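Local coordinates for protein synaptotagmin-1 (Arabidopsis thaliana, PDB 7AS6) that helps maintain plasma membrane integrity under freezing and osmotic stress and binds lipids, represented here by its C2A domain, at residues Val12-Ala17 / Leu74-Tyr79; Arg67-Gln72 / Lys98-Asp103; Asn93-Lys98 / Val134-Lys139. One frame throughout, in Å; residues are numbered along the deposited sequence.

Contact 1 (Val12-Ala17 / Leu74-Tyr79); sequences VKVVRA and LEFSVY
Val-12 has both of its methyls in use, one on Phe-76 and the other on Leu-74, and it gives up more surface here (55 Å²) than any other residue of the pair. With CG1 anti to the backbone N (chi1 -176°), this branch lies at the rim of the Phe-76 ring, near the ring plane: Val-12 CG1 is 3.7 Å from Phe-76 CE1 and 3.8 Å from Phe-76 CZ. Val-12 CG2 goes the other way and meets Leu-74 CD1 end-on at 3.8 Å. Phe-76 points its CB across the gap, and with CG beside its backbone N (chi1 -56°) the ring swings to Val-12. Val-14 CG2 approaches the ring obliquely, 4.5 Å from Phe-76 CE1. The two short segments cross at 45° (signed crossing angle -45°), their axes 10.7 Å apart at closest approach. That is the spacing of two sheets packed face to face, and it places this contact in the middle of the C2 beta sandwich, its centre about 2 Å from the centre of the chain. Ile-35 of strand 31-37 touches Val-14, Leu-74 and Phe-76, and Leu-95 of strand 88-96 touches Phe-76. Every group that touches is aliphatic or aromatic and buried, so the sheets hold together here by dispersion and exclusion of water, through apolar side chains alone.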
loop_
_atom_site.group_PDB
_atom_site.type_symbol
_atom_site.label_atom_id
_atom_site.label_comp_id
_atom_site.label_asym_id
_atom_site.label_seq_id
_atom_site.Cartn_x
_atom_site.Cartn_y
_atom_site.Cartn_z
ATOM N N VAL A 12 -0.739 -9.207 -0.122
ATOM C CA VAL A 12 -0.906 -7.846 -0.633
ATOM C C VAL A 12 0.180 -7.605 -1.665
ATOM O O VAL A 12 1.375 -7.664 -1.353
ATOM C CB VAL A 12 -0.807 -6.792 0.481
ATOM C CG1 VAL A 12 -1.095 -5.406 -0.089
ATOM C CG2 VAL A 12 -1.752 -7.113 1.613
ATOM N N LYS A 13 -0.221 -7.344 -2.887
ATOM C CA LYS A 13 0.731 -7.022 -3.927
ATOM C C LYS A 13 0.596 -5.536 -4.194
ATOM O O LYS A 13 -0.515 -5.047 -4.434
ATOM C CB LYS A 13 0.481 -7.839 -5.197
ATOM C CG LYS A 13 1.621 -7.727 -6.219
ATOM C CD LYS A 13 1.289 -8.469 -7.507
ATOM C CE LYS A 13 2.492 -9.216 -8.053
ATOM N NZ LYS A 13 2.066 -10.139 -9.152
ATOM N N VAL A 14 1.707 -4.812 -4.098
ATOM C CA VAL A 14 1.758 -3.437 -4.571
ATOM C C VAL A 14 2.199 -3.484 -6.026
ATOM O O VAL A 14 3.354 -3.805 -6.333
ATOM C CB VAL A 14 2.697 -2.567 -3.726
ATOM C CG1 VAL A 14 2.727 -1.142 -4.288
ATOM C CG2 VAL A 14 2.227 -2.555 -2.279
ATOM N N VAL A 15 1.295 -3.125 -6.920
ATOM C CA VAL A 15 1.527 -3.311 -8.344
ATOM C C VAL A 15 2.263 -2.109 -8.904
ATOM O O VAL A 15 3.420 -2.224 -9.325
ATOM C CB VAL A 15 0.208 -3.544 -9.098
ATOM C CG1 VAL A 15 0.476 -3.710 -10.584
ATOM C CG2 VAL A 15 -0.502 -4.772 -8.536
ATOM N N ARG A 16 1.596 -0.957 -8.925
ATOM C CA ARG A 16 2.186 0.249 -9.488
ATOM C C ARG A 16 1.469 1.475 -8.934
ATOM O O ARG A 16 0.395 1.379 -8.334
ATOM C CB ARG A 16 2.118 0.220 -11.019
ATOM C CG ARG A 16 0.700 0.308 -11.588
ATOM C CD ARG A 16 0.660 0.004 -13.097
ATOM N NE ARG A 16 -0.334 -1.030 -13.387
ATOM C CZ ARG A 16 -0.055 -2.281 -13.752
ATOM N NH1 ARG A 16 1.202 -2.671 -13.904
ATOM N NH2 ARG A 16 -1.039 -3.146 -13.972
ATOM N N ALA A 17 2.100 2.633 -9.128
ATOM C CA ALA A 17 1.450 3.923 -8.988
ATOM C C ALA A 17 1.478 4.609 -10.344
ATOM O O ALA A 17 2.382 4.383 -11.153
ATOM C CB ALA A 17 2.118 4.807 -7.936
ATOM N N LEU A 74 -6.266 -2.018 5.637
ATOM C CA LEU A 74 -4.895 -1.713 5.259
ATOM C C LEU A 74 -4.774 -0.224 4.995
ATOM O O LEU A 74 -5.698 0.401 4.474
ATOM C CB LEU A 74 -4.489 -2.492 4.011
ATOM C CG LEU A 74 -4.326 -3.995 4.224
ATOM C CD1 LEU A 74 -4.440 -4.702 2.897
ATOM C CD2 LEU A 74 -2.980 -4.293 4.877
ATOM N N GLU A 75 -3.635 0.346 5.352
ATOM C CA GLU A 75 -3.323 1.723 5.002
ATOM C C GLU A 75 -2.077 1.724 4.133
ATOM O O GLU A 75 -1.042 1.188 4.536
ATOM C CB GLU A 75 -3.110 2.557 6.252
ATOM C CG GLU A 75 -3.133 4.039 6.003
ATOM C CD GLU A 75 -2.553 4.810 7.174
ATOM O OE1 GLU A 75 -1.335 4.663 7.422
ATOM O OE2 GLU A 75 -3.313 5.544 7.848
ATOM N N PHE A 76 -2.191 2.277 2.931
ATOM C CA PHE A 76 -1.061 2.455 2.034
ATOM C C PHE A 76 -0.650 3.920 2.024
ATOM O O PHE A 76 -1.495 4.815 1.914
ATOM C CB PHE A 76 -1.403 2.021 0.618
ATOM C CG PHE A 76 -1.897 0.604 0.521
ATOM C CD1 PHE A 76 -1.022 -0.428 0.196
ATOM C CD2 PHE A 76 -3.224 0.305 0.767
ATOM C CE1 PHE A 76 -1.474 -1.754 0.113
ATOM C CE2 PHE A 76 -3.690 -1.018 0.693
ATOM C CZ PHE A 76 -2.806 -2.044 0.357
ATOM N N SER A 77 0.646 4.172 2.124
ATOM C CA SER A 77 1.146 5.541 2.112
ATOM C C SER A 77 2.314 5.617 1.154
ATOM O O SER A 77 3.280 4.859 1.282
ATOM C CB SER A 77 1.550 5.980 3.508
ATOM O OG SER A 77 0.424 5.924 4.358
ATOM N N VAL A 78 2.216 6.500 0.186
ATOM C CA VAL A 78 3.293 6.695 -0.762
ATOM C C VAL A 78 4.169 7.842 -0.266
ATOM O O VAL A 78 3.672 8.937 0.026
ATOM C CB VAL A 78 2.742 6.971 -2.166
ATOM C CG1 VAL A 78 3.889 7.092 -3.149
ATOM C CG2 VAL A 78 1.773 5.843 -2.585
ATOM N N TYR A 79 5.461 7.568 -0.111
ATOM C CA TYR A 79 6.453 8.532 0.341
ATOM C C TYR A 79 7.455 8.773 -0.768
ATOM O O TYR A 79 7.665 7.927 -1.635
ATOM C CB TYR A 79 7.231 8.029 1.562
ATOM C CG TYR A 79 6.462 8.015 2.846
ATOM C CD1 TYR A 79 6.615 9.032 3.765
ATOM C CD2 TYR A 79 5.585 6.986 3.147
ATOM C CE1 TYR A 79 5.921 9.033 4.949
ATOM C CE2 TYR A 79 4.880 6.981 4.342
ATOM C CZ TYR A 79 5.061 8.010 5.238
ATOM O OH TYR A 79 4.373 8.033 6.433
#

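Contact 2 (Arg67-Gln72 / Lys98-Asp103)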
loop_
_atom_site.group_PDB
_atom_site.type_symbol
_atom_site.label_atom_id
_atom_site.label_comp_id
_atom_site.label_asym_id
_atom_site.label_seq_id
_atom_site.Cartn_x
_atom_site.Cartn_y
_atom_site.Cartn_z
ATOM N N ARG A 67 -6.660 -11.212 11.678
ATOM C CA ARG A 67 -7.359 -11.573 12.902
ATOM C C ARG A 67 -8.834 -11.199 12.897
ATOM O O ARG A 67 -9.590 -11.751 13.699
ATOM C CB ARG A 67 -6.675 -10.929 14.117
ATOM C CG ARG A 67 -5.353 -11.595 14.459
ATOM C CD ARG A 67 -4.534 -10.812 15.464
ATOM N NE ARG A 67 -3.281 -11.506 15.750
ATOM C CZ ARG A 67 -2.144 -11.318 15.084
ATOM N NH1 ARG A 67 -2.081 -10.441 14.088
ATOM N NH2 ARG A 67 -1.062 -12.002 15.419
ATOM N N ASP A 68 -9.261 -10.295 12.021
ATOM C CA ASP A 68 -10.683 -10.028 11.837
ATOM C C ASP A 68 -10.927 -9.433 10.455
ATOM O O ASP A 68 -10.744 -8.224 10.257
ATOM C CB ASP A 68 -11.219 -9.082 12.913
ATOM C CG ASP A 68 -12.738 -9.114 13.012
ATOM O OD1 ASP A 68 -13.257 -9.511 14.076
ATOM O OD2 ASP A 68 -13.413 -8.768 12.018
ATOM N N PRO A 69 -11.347 -10.244 9.481
ATOM C CA PRO A 69 -11.568 -9.709 8.130
ATOM C C PRO A 69 -12.638 -8.638 8.077
ATOM O O PRO A 69 -12.680 -7.875 7.105
ATOM C CB PRO A 69 -11.980 -10.950 7.322
ATOM C CG PRO A 69 -11.534 -12.126 8.140
ATOM C CD PRO A 69 -11.626 -11.687 9.563
ATOM N N GLN A 70 -13.496 -8.548 9.097
ATOM C CA GLN A 70 -14.588 -7.582 9.086
ATOM C C GLN A 70 -14.128 -6.191 9.513
ATOM O O GLN A 70 -14.583 -5.188 8.950
ATOM C CB GLN A 70 -15.720 -8.063 9.999
ATOM C CG GLN A 70 -16.400 -9.338 9.546
ATOM C CD GLN A 70 -17.131 -9.149 8.232
ATOM O OE1 GLN A 70 -17.667 -8.075 7.965
ATOM N NE2 GLN A 70 -17.140 -10.185 7.396
ATOM N N THR A 71 -13.233 -6.107 10.503
ATOM C CA THR A 71 -12.862 -4.834 11.115
ATOM C C THR A 71 -11.605 -4.215 10.520
ATOM O O THR A 71 -11.496 -2.981 10.466
ATOM C CB THR A 71 -12.640 -5.017 12.620
ATOM O OG1 THR A 71 -13.789 -5.642 13.196
ATOM C CG2 THR A 71 -12.403 -3.665 13.309
ATOM N N GLN A 72 -10.655 -5.040 10.082
ATOM C CA GLN A 72 -9.299 -4.577 9.812
ATOM C C GLN A 72 -9.181 -3.941 8.436
ATOM O O GLN A 72 -9.789 -4.402 7.466
ATOM C CB GLN A 72 -8.317 -5.735 9.930
ATOM C CG GLN A 72 -7.894 -6.013 11.343
ATOM C CD GLN A 72 -6.943 -7.176 11.426
ATOM O OE1 GLN A 72 -7.234 -8.258 10.923
ATOM N NE2 GLN A 72 -5.789 -6.960 12.049
ATOM N N LYS A 98 -12.679 -6.334 4.497
ATOM C CA LYS A 98 -13.992 -6.889 4.178
ATOM C C LYS A 98 -14.295 -6.847 2.685
ATOM O O LYS A 98 -15.346 -7.345 2.268
ATOM C CB LYS A 98 -15.097 -6.168 4.963
ATOM C CG LYS A 98 -15.426 -4.749 4.495
ATOM C CD LYS A 98 -16.369 -4.051 5.480
ATOM C CE LYS A 98 -16.591 -2.588 5.129
ATOM N NZ LYS A 98 -16.913 -1.764 6.343
ATOM N N GLU A 99 -13.407 -6.271 1.880
ATOM C CA GLU A 99 -13.481 -6.345 0.432
ATOM C C GLU A 99 -12.713 -7.531 -0.143
ATOM O O GLU A 99 -12.813 -7.781 -1.349
ATOM C CB GLU A 99 -12.949 -5.045 -0.185
ATOM C CG GLU A 99 -13.864 -3.836 -0.012
ATOM C CD GLU A 99 -15.184 -3.997 -0.745
ATOM O OE1 GLU A 99 -16.243 -3.776 -0.118
ATOM O OE2 GLU A 99 -15.170 -4.352 -1.948
ATOM N N MET A 100 -11.937 -8.248 0.678
ATOM C CA MET A 100 -11.233 -9.451 0.238
ATOM C C MET A 100 -12.218 -10.505 -0.264
ATOM O O MET A 100 -13.401 -10.497 0.083
ATOM C CB MET A 100 -10.428 -10.081 1.382
ATOM C CG MET A 100 -9.261 -9.280 1.946
ATOM S SD MET A 100 -8.449 -10.249 3.255
ATOM C CE MET A 100 -9.830 -10.577 4.354
ATOM N N VAL A 101 -11.701 -11.438 -1.067
ATOM C CA VAL A 101 -12.430 -12.633 -1.505
ATOM C C VAL A 101 -11.518 -13.843 -1.325
ATOM O O VAL A 101 -10.397 -13.838 -1.852
ATOM C CB VAL A 101 -12.897 -12.521 -2.969
ATOM C CG1 VAL A 101 -13.724 -13.762 -3.360
ATOM C CG2 VAL A 101 -13.710 -11.262 -3.191
ATOM N N PRO A 102 -11.934 -14.900 -0.614
ATOM C CA PRO A 102 -11.020 -16.033 -0.380
ATOM C C PRO A 102 -10.648 -16.720 -1.690
ATOM O O PRO A 102 -11.510 -16.983 -2.527
ATOM C CB PRO A 102 -11.828 -16.960 0.536
ATOM C CG PRO A 102 -13.274 -16.605 0.253
ATOM C CD PRO A 102 -13.255 -15.118 -0.004
ATOM N N ASP A 103 -9.344 -16.962 -1.882
ATOM C CA ASP A 103 -8.838 -17.719 -3.034
ATOM C C ASP A 103 -9.122 -17.034 -4.377
ATOM O O ASP A 103 -9.332 -17.707 -5.389
ATOM C CB ASP A 103 -9.416 -19.143 -3.055
ATOM C CG ASP A 103 -8.969 -19.979 -1.871
ATOM O OD1 ASP A 103 -7.826 -19.787 -1.397
ATOM O OD2 ASP A 103 -9.760 -20.837 -1.421
HETATM O O HOH W 1 -12.705 -4.469 7.429
#
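Met-100 reaches Pro-69 by a side chain that leaves CA with CG beside the backbone N (chi1 -65°), runs straight through chi2 and then bends at chi3 (-56°), which brings the terminal methyl Met-100 CE to 3.7 Å from Pro-69 CB. Lys-98 takes the less common rotamer with CG between backbone N and carbonyl carbon; Lys-98 CB lies 3.7 Å from Pro-69 O, while the extended chain passes Gln-70 O, 4.1 Å from Lys-98 CD, and leads the amine away. A water sits between the backbones, accepting weakly from Lys-98 N and standing 2.9 Å from Gln-72 O. The turn at 67-72 is stiffened from within. Asp-68 OD2 takes Gln-70 N at 2.9 Å in an Asx turn, and Thr-71 N at 3.1 Å from above the carboxylate plane; Gln-72 OE1 receives Arg-67 N and Asp-68 N, both from one face of its amide. The contact itself lies at the surface: the turn joins strand 57-66 to strand 73-80, and the loop holding Lys-98 to Asp-103 links strand 88-96 to strand 106-111. Tyr-138 of strand 131-140 touches both Pro-69 and Met-100, so the two loops lie together over one end of the sandwich.

Contact 3 (Asn93-Lys98 / Val134-Lys139)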
loop_
_atom_site.group_PDB
_atom_site.type_symbol
_atom_site.label_atom_id
_atom_site.label_comp_id
_atom_site.label_asym_id
_atom_site.label_seq_id
_atom_site.Cartn_x
_atom_site.Cartn_y
_atom_site.Cartn_z
ATOM N N ASN A 93 -4.083 6.117 1.135
ATOM C CA ASN A 93 -5.477 5.696 1.166
ATOM C C ASN A 93 -5.596 4.407 1.965
ATOM O O ASN A 93 -4.609 3.821 2.421
ATOM C CB ASN A 93 -6.067 5.506 -0.230
ATOM C CG ASN A 93 -7.509 5.950 -0.293
ATOM O OD1 ASN A 93 -8.216 5.923 0.716
ATOM N ND2 ASN A 93 -7.945 6.396 -1.462
ATOM N N VAL A 94 -6.831 3.967 2.117
ATOM C CA VAL A 94 -7.142 2.865 3.003
ATOM C C VAL A 94 -7.895 1.813 2.197
ATOM O O VAL A 94 -8.424 2.088 1.119
ATOM C CB VAL A 94 -7.948 3.375 4.214
ATOM C CG1 VAL A 94 -9.425 3.303 3.951
ATOM C CG2 VAL A 94 -7.564 2.634 5.469
ATOM N N LEU A 95 -7.903 0.580 2.703
ATOM C CA LEU A 95 -8.570 -0.512 1.994
ATOM C C LEU A 95 -8.984 -1.566 3.009
ATOM O O LEU A 95 -8.128 -2.255 3.572
ATOM C CB LEU A 95 -7.674 -1.121 0.919
ATOM C CG LEU A 95 -8.255 -2.359 0.233
ATOM C CD1 LEU A 95 -9.616 -2.050 -0.355
ATOM C CD2 LEU A 95 -7.323 -2.896 -0.850
ATOM N N ALA A 96 -10.292 -1.691 3.226
ATOM C CA ALA A 96 -10.802 -2.606 4.235
ATOM C C ALA A 96 -10.648 -4.037 3.760
ATOM O O ALA A 96 -10.816 -4.336 2.578
ATOM C CB ALA A 96 -12.270 -2.315 4.535
ATOM N N LEU A 97 -10.316 -4.928 4.690
ATOM C CA LEU A 97 -10.215 -6.332 4.334
ATOM C C LEU A 97 -11.581 -6.958 4.062
ATOM O O LEU A 97 -11.640 -8.006 3.419
ATOM C CB LEU A 97 -9.479 -7.103 5.430
ATOM C CG LEU A 97 -8.023 -6.699 5.679
ATOM C CD1 LEU A 97 -7.313 -7.753 6.525
ATOM C CD2 LEU A 97 -7.305 -6.476 4.359
ATOM N N LYS A 98 -12.679 -6.334 4.497
ATOM C CA LYS A 98 -13.992 -6.889 4.178
ATOM C C LYS A 98 -14.295 -6.847 2.685
ATOM O O LYS A 98 -15.346 -7.345 2.268
ATOM C CB LYS A 98 -15.097 -6.168 4.963
ATOM C CG LYS A 98 -15.426 -4.749 4.495
ATOM C CD LYS A 98 -16.369 -4.051 5.480
ATOM C CE LYS A 98 -16.591 -2.588 5.129
ATOM N NZ LYS A 98 -16.913 -1.764 6.343
ATOM N N VAL A 134 -3.203 -2.047 -6.390
ATOM C CA VAL A 134 -2.794 -3.124 -5.497
ATOM C C VAL A 134 -3.682 -4.342 -5.751
ATOM O O VAL A 134 -4.717 -4.258 -6.416
ATOM C CB VAL A 134 -2.870 -2.716 -4.010
ATOM C CG1 VAL A 134 -2.185 -1.372 -3.764
ATOM C CG2 VAL A 134 -4.306 -2.650 -3.568
ATOM N N GLU A 135 -3.268 -5.486 -5.206
ATOM C CA GLU A 135 -4.051 -6.720 -5.252
ATOM C C GLU A 135 -4.052 -7.371 -3.884
ATOM O O GLU A 135 -3.078 -7.273 -3.133
ATOM C CB GLU A 135 -3.500 -7.760 -6.217
ATOM C CG GLU A 135 -3.616 -7.457 -7.682
ATOM C CD GLU A 135 -3.004 -8.580 -8.496
ATOM O OE1 GLU A 135 -2.911 -9.711 -7.947
ATOM O OE2 GLU A 135 -2.590 -8.328 -9.657
ATOM N N LEU A 136 -5.137 -8.058 -3.580
ATOM C CA LEU A 136 -5.239 -8.815 -2.348
ATOM C C LEU A 136 -5.609 -10.245 -2.687
ATOM O O LEU A 136 -6.445 -10.487 -3.562
ATOM C CB LEU A 136 -6.286 -8.223 -1.407
ATOM C CG LEU A 136 -6.196 -6.751 -1.022
ATOM C CD1 LEU A 136 -7.280 -6.444 -0.009
ATOM C CD2 LEU A 136 -4.826 -6.390 -0.473
ATOM N N LEU A 137 -4.968 -11.192 -2.007
ATOM C CA LEU A 137 -5.346 -12.600 -2.071
ATOM C C LEU A 137 -5.473 -13.105 -0.642
ATOM O O LEU A 137 -4.478 -13.167 0.086
ATOM C CB LEU A 137 -4.331 -13.428 -2.861
ATOM C CG LEU A 137 -4.586 -14.938 -2.810
ATOM C CD1 LEU A 137 -5.934 -15.276 -3.435
ATOM C CD2 LEU A 137 -3.467 -15.710 -3.486
ATOM N N TYR A 138 -6.688 -13.464 -0.235
ATOM C CA TYR A 138 -6.924 -13.917 1.126
ATOM C C TYR A 138 -6.905 -15.439 1.161
ATOM O O TYR A 138 -7.695 -16.094 0.473
ATOM C CB TYR A 138 -8.246 -13.380 1.664
ATOM C CG TYR A 138 -8.523 -13.842 3.070
ATOM C CD1 TYR A 138 -7.574 -13.661 4.068
ATOM C CD2 TYR A 138 -9.726 -14.460 3.405
ATOM C CE1 TYR A 138 -7.810 -14.079 5.355
ATOM C CE2 TYR A 138 -9.971 -14.890 4.700
ATOM C CZ TYR A 138 -9.000 -14.697 5.669
ATOM O OH TYR A 138 -9.213 -15.105 6.966
ATOM N N LYS A 139 -5.995 -15.997 1.954
ATOM C CA LYS A 139 -5.936 -17.438 2.161
ATOM C C LYS A 139 -6.349 -17.722 3.595
ATOM O O LYS A 139 -5.537 -17.565 4.521
ATOM C CB LYS A 139 -4.534 -17.980 1.880
ATOM C CG LYS A 139 -4.089 -17.768 0.444
ATOM C CD LYS A 139 -5.048 -18.428 -0.549
ATOM C CE LYS A 139 -4.540 -19.793 -0.989
ATOM N NZ LYS A 139 -5.388 -20.392 -2.060
#
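Apolar contacts between Leu-95 and Leu-136 carry most of this pairing, with 50 and 55 Å² buried on the two residues. They meet tip to tip: Leu-95 CD2 is 3.6 Å from Leu-136 CD1 and 4.0 Å from Leu-136 CG. Leu-95 gets there with its CG anti to the backbone N (chi1 174°), and the same methyl also touches Val-134: Leu-95 CD2 lies 4.1 Å from Val-134 CG2. One leucine branch thus spans two inward-facing residues of strand 131-140. Leu-97 joins more loosely from the 3-10 turn that follows strand 88-96; its CB does not aim across, but its end swings back to put Leu-97 CD2 4.4 Å from Leu-136 CD1. Strand 88-96 is an outermost strand of its sheet and strand 131-140 an inner one of the facing sheet, so these leucines fill the C2 sandwich toward one margin, where Phe-108 of strand 106-111 touches both Leu-95 and Leu-136. Nothing polar joins the two segments directly. In segment 93-98, Val-94 N donates to Asn-93 OD1 at 2.8 Å, well off the line of the side-chain C=O (98° at the oxygen). The Asn-93 amide also bridges from its strand to strand 106-111 of the facing sheet, ND2 bonding to the backbone oxygen of Glu-111.

In the fold
Contacts 1 and 3 are two patches of one sandwich core, their centres 10 Å apart, and the backbone sews them together in both sheets: Leu-74 N lies 2.8 Å from Leu-95 O, and Lys-13 N 2.9 Å from Glu-135 O. Contact 2 sits farther out, its centre 7 Å from that of contact 3 and 17 Å from that of contact 1. It shares Lys-98 with contact 3 and is tied to it by the salt bridge of Asp-103 OD1 to Lys-139 NZ, 2.6 Å. All three lie away from the site where Asp-24, Asp-30, Asp-80, Trp-81 and Glu-82 bind cadmium; the four acidic residues probably form the calcium site, and segment 74-79 leads directly into Asp-80. The Val-12 side chain is about 9 Å from a bound nickel ion.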